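PDB 5JD3: LAE5 from Uncultured bacterium, which probably hydrolyses ester bonds as a serine esterase of the GDSL-like lipase/acylhydrolase family. Local coordinates for residues Asp35-Ala40 with Asp213-Asn218. Numbering follows the deposited sequence.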
loop_
_atom_site.group_PDB
_atom_site.type_symbol
_atom_site.label_atom_id
_atom_site.label_comp_id
_atom_site.label_asym_id
_atom_site.label_seq_id
_atom_site.Cartn_x
_atom_site.Cartn_y
_atom_site.Cartn_z
ATOM N N ASP A 35 -3.348 -2.920 4.625
ATOM C CA ASP A 35 -4.155 -2.663 5.814
ATOM C C ASP A 35 -5.382 -1.804 5.506
ATOM O O ASP A 35 -5.921 -1.856 4.401
ATOM C CB ASP A 35 -3.304 -2.004 6.903
ATOM C CG ASP A 35 -2.426 -0.889 6.366
ATOM O OD1 ASP A 35 -2.886 -0.129 5.488
ATOM O OD2 ASP A 35 -1.269 -0.774 6.825
ATOM N N SER A 36 -5.816 -1.019 6.489
ATOM C CA SER A 36 -7.038 -0.226 6.359
ATOM C C SER A 36 -6.903 0.879 5.320
ATOM O O SER A 36 -7.896 1.329 4.749
ATOM C CB SER A 36 -7.431 0.385 7.705
ATOM O OG SER A 36 -6.641 1.523 7.998
ATOM N N ILE A 37 -5.671 1.319 5.082
ATOM C CA ILE A 37 -5.412 2.342 4.078
ATOM C C ILE A 37 -5.736 1.787 2.692
ATOM O O ILE A 37 -6.159 2.521 1.799
ATOM C CB ILE A 37 -3.953 2.833 4.136
ATOM C CG1 ILE A 37 -3.621 3.319 5.547
ATOM C CG2 ILE A 37 -3.717 3.949 3.130
ATOM C CD1 ILE A 37 -4.517 4.441 6.031
ATOM N N THR A 38 -5.549 0.481 2.527
ATOM C CA THR A 38 -5.949 -0.202 1.304
ATOM C C THR A 38 -7.427 -0.582 1.372
ATOM O O THR A 38 -8.171 -0.392 0.409
ATOM C CB THR A 38 -5.104 -1.464 1.058
ATOM O OG1 THR A 38 -3.717 -1.109 1.010
ATOM C CG2 THR A 38 -5.495 -2.125 -0.255
ATOM N N ASP A 39 -7.834 -1.117 2.521
ATOM C CA ASP A 39 -9.220 -1.508 2.777
ATOM C C ASP A 39 -10.185 -0.367 2.474
ATOM O O ASP A 39 -11.041 -0.484 1.597
ATOM C CB ASP A 39 -9.377 -1.958 4.234
ATOM C CG ASP A 39 -10.690 -2.680 4.497
ATOM O OD1 ASP A 39 -11.674 -2.454 3.764
ATOM O OD2 ASP A 39 -10.735 -3.476 5.457
ATOM N N ALA A 40 -10.042 0.726 3.220
ATOM C CA ALA A 40 -10.837 1.937 3.023
ATOM C C ALA A 40 -12.344 1.689 3.125
ATOM O O ALA A 40 -13.138 2.393 2.501
ATOM C CB ALA A 40 -10.499 2.574 1.682
ATOM N N ASP A 213 -5.162 11.671 12.984
ATOM C CA ASP A 213 -4.290 10.662 13.582
ATOM C C ASP A 213 -3.020 10.435 12.765
ATOM O O ASP A 213 -2.262 9.504 13.035
ATOM C CB ASP A 213 -5.042 9.336 13.765
ATOM C CG ASP A 213 -5.587 8.769 12.458
ATOM O OD1 ASP A 213 -5.127 9.169 11.368
ATOM O OD2 ASP A 213 -6.482 7.902 12.525
ATOM N N ARG A 214 -2.814 11.280 11.757
ATOM C CA ARG A 214 -1.622 11.235 10.911
ATOM C C ARG A 214 -1.446 9.896 10.192
ATOM O O ARG A 214 -0.342 9.557 9.767
ATOM C CB ARG A 214 -0.371 11.545 11.740
ATOM C CG ARG A 214 -0.374 12.934 12.362
ATOM C CD ARG A 214 0.872 13.179 13.201
ATOM N NE ARG A 214 0.861 12.417 14.447
ATOM C CZ ARG A 214 1.821 12.476 15.365
ATOM N NH1 ARG A 214 2.874 13.259 15.177
ATOM N NH2 ARG A 214 1.728 11.750 16.472
ATOM N N ILE A 215 -2.533 9.141 10.057
ATOM C CA ILE A 215 -2.490 7.852 9.370
ATOM C C ILE A 215 -3.655 7.689 8.398
ATOM O O ILE A 215 -3.445 7.408 7.219
ATOM C CB ILE A 215 -2.504 6.675 10.365
ATOM C CG1 ILE A 215 -1.170 6.589 11.107
ATOM C CG2 ILE A 215 -2.769 5.368 9.634
ATOM C CD1 ILE A 215 0.022 6.365 10.198
ATOM N N HIS A 216 -4.877 7.855 8.899
ATOM C CA HIS A 216 -6.072 7.763 8.063
ATOM C C HIS A 216 -6.473 9.143 7.550
ATOM O O HIS A 216 -7.069 9.931 8.285
ATOM C CB HIS A 216 -7.234 7.138 8.840
ATOM C CG HIS A 216 -6.904 5.820 9.470
ATOM N ND1 HIS A 216 -6.524 5.700 10.789
ATOM C CD2 HIS A 216 -6.903 4.565 8.963
ATOM C CE1 HIS A 216 -6.300 4.429 11.067
ATOM N NE2 HIS A 216 -6.523 3.718 9.977
ATOM N N PRO A 217 -6.154 9.438 6.281
ATOM C CA PRO A 217 -6.359 10.781 5.741
ATOM C C PRO A 217 -7.737 10.975 5.124
ATOM O O PRO A 217 -8.489 10.011 4.976
ATOM C CB PRO A 217 -5.277 10.875 4.670
ATOM C CG PRO A 217 -5.202 9.473 4.133
ATOM C CD PRO A 217 -5.549 8.541 5.281
ATOM N N ASN A 218 -8.062 12.214 4.769
ATOM C CA ASN A 218 -9.258 12.482 3.982
ATOM C C ASN A 218 -9.012 12.072 2.535
ATOM O O ASN A 218 -7.978 11.479 2.224
ATOM C CB ASN A 218 -9.660 13.958 4.076
ATOM C CG ASN A 218 -8.510 14.905 3.771
ATOM O OD1 ASN A 218 -7.487 14.508 3.215
ATOM N ND2 ASN A 218 -8.680 16.171 4.137
#
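Ser36, His216 and Asp213 have the geometry of the Ser-His-Asp triad of GDSL-family hydrolases and are probably the catalytic residues, the serine in the GDS motif at the carboxy end of strand 29-34 and the other two in the DxxH motif of the loop before helix 219-232. Ser36 OG meets the imidazole at its edge, in the ring plane, and is hydrogen-bonded to His216 NE2 at 3.0 Å. With chi1 78° the hydroxyl stands between its backbone N and carbonyl carbon, directed at the histidine. At the ring's other nitrogen, His216 ND1 donates to Asp213 OD2 over 2.8 Å; the bond is nearly straight (172°), lies in the ring plane and meets the carboxylate on its syn side, though about 32° out of the carboxylate plane. Asp213 OD1 is gripped by two backbone donors from one face of its plane, Ile215 N at 2.9 Å and His216 N at 2.8 Å, the first closing an Asx turn, the two together an Asx motif that fixes the carboxylate's rotation. One face of the imidazole is backed by Ile215 CG2, 3.9 Å above the ring centre. Beside the Ser36-His216 bond, Ile37 reaches across with CD1, which lies 3.4 Å from Ile215 O, itself hydrogen-bonded to Tyr159 OH, and touches His216 CD2 at 3.8 Å, Ile215 CG2 at 4.1 Å and Pro217 CD. Asp35 OD1 caps the helix starting at Ser36, accepting from Ile37 N. Both ring nitrogens are thus engaged, consistent with the histidine acting as general base toward the serine while the aspartate orients the ring.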